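Local atomic coordinates of 2OG-Fe dioxygenase family protein (Methylibium petroleiphilum, PDB entry 3PL0), a protein that probably acts as an iron- and 2-oxoglutarate-dependent dioxygenase of the cupin superfamily, though its substrate is not established. Residues 73-82 / 120-129. Numbering follows the deposited sequence.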
# COMPACT_ATOMS: atom_id res chain seq x y z
N PHE A 73 6.67 8.31 8.91
CA PHE A 73 7.68 7.76 9.75
C PHE A 73 9.02 7.89 9.07
O PHE A 73 9.09 8.11 7.86
CB PHE A 73 7.38 6.28 10.01
CG PHE A 73 5.99 6.02 10.50
CD1 PHE A 73 4.93 5.96 9.59
CD2 PHE A 73 5.72 5.85 11.84
CE1 PHE A 73 3.64 5.74 10.02
CE2 PHE A 73 4.41 5.63 12.28
CZ PHE A 73 3.36 5.58 11.36
N MSE A 74 10.06 7.75 9.89
CA MSE A 74 11.43 7.58 9.40
C MSE A 74 12.03 6.35 10.04
O MSE A 74 11.96 6.15 11.28
CB MSE A 74 12.30 8.82 9.64
CG MSE A 74 13.66 8.83 8.89
SE MSE A 74 14.57 10.59 8.99
CE MSE A 74 15.00 10.54 10.91
N GLN A 75 12.61 5.52 9.19
CA GLN A 75 13.27 4.33 9.60
C GLN A 75 14.74 4.53 9.36
O GLN A 75 15.14 4.92 8.28
CB GLN A 75 12.81 3.14 8.78
CG GLN A 75 13.51 1.85 9.18
CD GLN A 75 13.04 0.64 8.39
OE1 GLN A 75 12.43 0.78 7.36
NE2 GLN A 75 13.38 -0.57 8.86
N THR A 76 15.53 4.28 10.40
CA THR A 76 16.97 4.19 10.28
C THR A 76 17.37 2.72 10.28
O THR A 76 16.91 1.93 11.09
CB THR A 76 17.66 4.97 11.42
OG1 THR A 76 17.07 6.27 11.52
CG2 THR A 76 19.19 5.09 11.21
N LEU A 77 18.23 2.33 9.35
CA LEU A 77 18.61 0.94 9.20
C LEU A 77 19.72 0.42 10.12
O LEU A 77 19.63 -0.72 10.58
CB LEU A 77 18.97 0.67 7.74
CG LEU A 77 17.72 0.75 6.86
CD1 LEU A 77 18.13 0.88 5.44
CD2 LEU A 77 16.84 -0.51 7.08
N GLN A 78 20.76 1.21 10.35
CA GLN A 78 21.87 0.80 11.21
C GLN A 78 22.33 2.02 12.00
O GLN A 78 22.83 2.98 11.42
CB GLN A 78 23.05 0.22 10.41
CG GLN A 78 22.78 -1.16 9.78
CD GLN A 78 22.51 -2.26 10.79
OE1 GLN A 78 22.39 -2.01 11.99
NE2 GLN A 78 22.40 -3.49 10.31
N PRO A 79 22.10 2.02 13.32
CA PRO A 79 21.36 1.06 14.11
C PRO A 79 19.87 1.21 13.83
O PRO A 79 19.38 2.33 13.62
CB PRO A 79 21.66 1.49 15.55
CG PRO A 79 21.92 2.93 15.45
CD PRO A 79 22.56 3.16 14.13
N GLY A 80 19.18 0.08 13.82
CA GLY A 80 17.77 0.01 13.47
C GLY A 80 16.96 0.84 14.42
O GLY A 80 17.04 0.65 15.64
N GLN A 81 16.19 1.77 13.87
CA GLN A 81 15.13 2.42 14.63
C GLN A 81 13.98 2.86 13.73
O GLN A 81 14.18 3.16 12.57
CB GLN A 81 15.72 3.61 15.35
CG GLN A 81 14.91 4.14 16.51
CD GLN A 81 15.66 5.30 17.19
OE1 GLN A 81 16.37 5.13 18.22
NE2 GLN A 81 15.56 6.48 16.55
N LEU A 82 12.78 2.88 14.28
CA LEU A 82 11.64 3.49 13.64
C LEU A 82 11.04 4.54 14.56
O LEU A 82 10.84 4.29 15.77
CB LEU A 82 10.58 2.43 13.32
CG LEU A 82 9.36 2.93 12.52
CD1 LEU A 82 9.73 3.15 11.07
CD2 LEU A 82 8.23 1.95 12.63
N TRP A 120 2.51 -3.28 14.05
CA TRP A 120 2.73 -2.10 13.20
C TRP A 120 4.21 -1.86 12.94
O TRP A 120 4.65 -1.81 11.79
CB TRP A 120 2.09 -0.85 13.83
CG TRP A 120 2.24 0.39 12.96
CD1 TRP A 120 3.15 1.41 13.11
CD2 TRP A 120 1.50 0.70 11.76
NE1 TRP A 120 3.00 2.35 12.10
CE2 TRP A 120 1.99 1.93 11.26
CE3 TRP A 120 0.45 0.07 11.09
CZ2 TRP A 120 1.47 2.54 10.12
CZ3 TRP A 120 -0.08 0.67 9.95
CH2 TRP A 120 0.44 1.88 9.46
N SER A 121 5.00 -1.73 14.02
CA SER A 121 6.46 -1.59 13.86
C SER A 121 7.12 -2.79 13.16
O SER A 121 7.96 -2.59 12.29
CB SER A 121 7.15 -1.34 15.20
OG SER A 121 6.83 -0.04 15.67
N ALA A 122 6.70 -4.00 13.49
CA ALA A 122 7.26 -5.20 12.89
C ALA A 122 7.08 -5.16 11.36
O ALA A 122 8.01 -5.43 10.59
CB ALA A 122 6.61 -6.48 13.49
N LEU A 123 5.89 -4.74 10.94
CA LEU A 123 5.54 -4.60 9.54
C LEU A 123 6.43 -3.55 8.86
O LEU A 123 7.15 -3.87 7.93
CB LEU A 123 4.08 -4.18 9.38
CG LEU A 123 3.56 -4.10 7.92
CD1 LEU A 123 3.69 -5.49 7.18
CD2 LEU A 123 2.15 -3.57 7.90
N LEU A 124 6.38 -2.30 9.31
CA LEU A 124 7.14 -1.26 8.62
C LEU A 124 8.65 -1.52 8.60
O LEU A 124 9.31 -1.23 7.62
CB LEU A 124 6.88 0.13 9.18
CG LEU A 124 5.62 0.83 8.69
CD1 LEU A 124 4.30 -0.00 8.97
CD2 LEU A 124 5.57 2.25 9.33
N VAL A 125 9.19 -2.05 9.69
CA VAL A 125 10.62 -2.28 9.80
C VAL A 125 11.09 -3.40 8.87
O VAL A 125 12.08 -3.23 8.15
CB VAL A 125 11.03 -2.56 11.27
CG1 VAL A 125 12.48 -3.15 11.38
CG2 VAL A 125 10.94 -1.26 12.09
N ALA A 126 10.39 -4.53 8.89
CA ALA A 126 10.80 -5.72 8.12
C ALA A 126 10.80 -5.41 6.64
O ALA A 126 11.73 -5.80 5.91
CB ALA A 126 9.86 -6.93 8.41
N LEU A 127 9.79 -4.67 6.21
CA LEU A 127 9.68 -4.29 4.80
C LEU A 127 10.78 -3.28 4.41
O LEU A 127 11.36 -3.37 3.33
CB LEU A 127 8.29 -3.72 4.47
CG LEU A 127 7.10 -4.68 4.61
CD1 LEU A 127 5.85 -3.86 4.47
CD2 LEU A 127 7.19 -5.80 3.55
N GLY A 128 11.08 -2.35 5.30
CA GLY A 128 12.22 -1.42 5.08
C GLY A 128 13.55 -2.13 4.96
O GLY A 128 14.40 -1.76 4.12
N GLU A 129 13.77 -3.14 5.82
CA GLU A 129 15.01 -3.90 5.83
C GLU A 129 15.14 -4.69 4.54
O GLU A 129 16.21 -4.75 3.93
CB GLU A 129 15.05 -4.85 7.04
CG GLU A 129 15.48 -4.17 8.33
CD GLU A 129 15.18 -5.01 9.58
OE1 GLU A 129 14.50 -6.05 9.46
OE2 GLU A 129 15.62 -4.64 10.71
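A beta-hairpin at one side of the curled antiparallel sheet, residues 73-82, rests on residues 120-129 of helix 118-134 through Phe73, Gln75 and Leu82. Gln75 spans the gap: with CG anti to the backbone N (chi1 179°) and the chain extended beyond it, the amide comes down on the helix, where NE2 donates to Val125 O at 3.0 Å, in the carbonyl plane on a lone pair. That carbonyl oxygen also accepts from Glu129 N. OE1 lies 3.2 Å from Gly128 CA, where a side chain would collide with it, and this buried oxygen has no hydrogen-bond partner. A leucine in its place would probably leave Val125 O with its helical bond alone, losing the single hydrogen bond between hairpin and helix. In this double-stranded beta-helix fold, helix 118-134 packs against the sheet, with Leu124 also meeting Leu243 of strand 237-246. Leu124 CD2 sits over one face of the Phe73 ring, 4.0 Å from its centroid, while Leu124 CD1 covers the Trp120 ring. Phe73 CZ approaches the indole edge, 3.3 Å from Trp120 NE1, the Phe73 ring and the five-membered ring of the indole lying oblique to each other at 51°. Leu82 CB meets Val125 CG2 at 3.9 Å, and Leu82 CD2 lies against Leu124 CB.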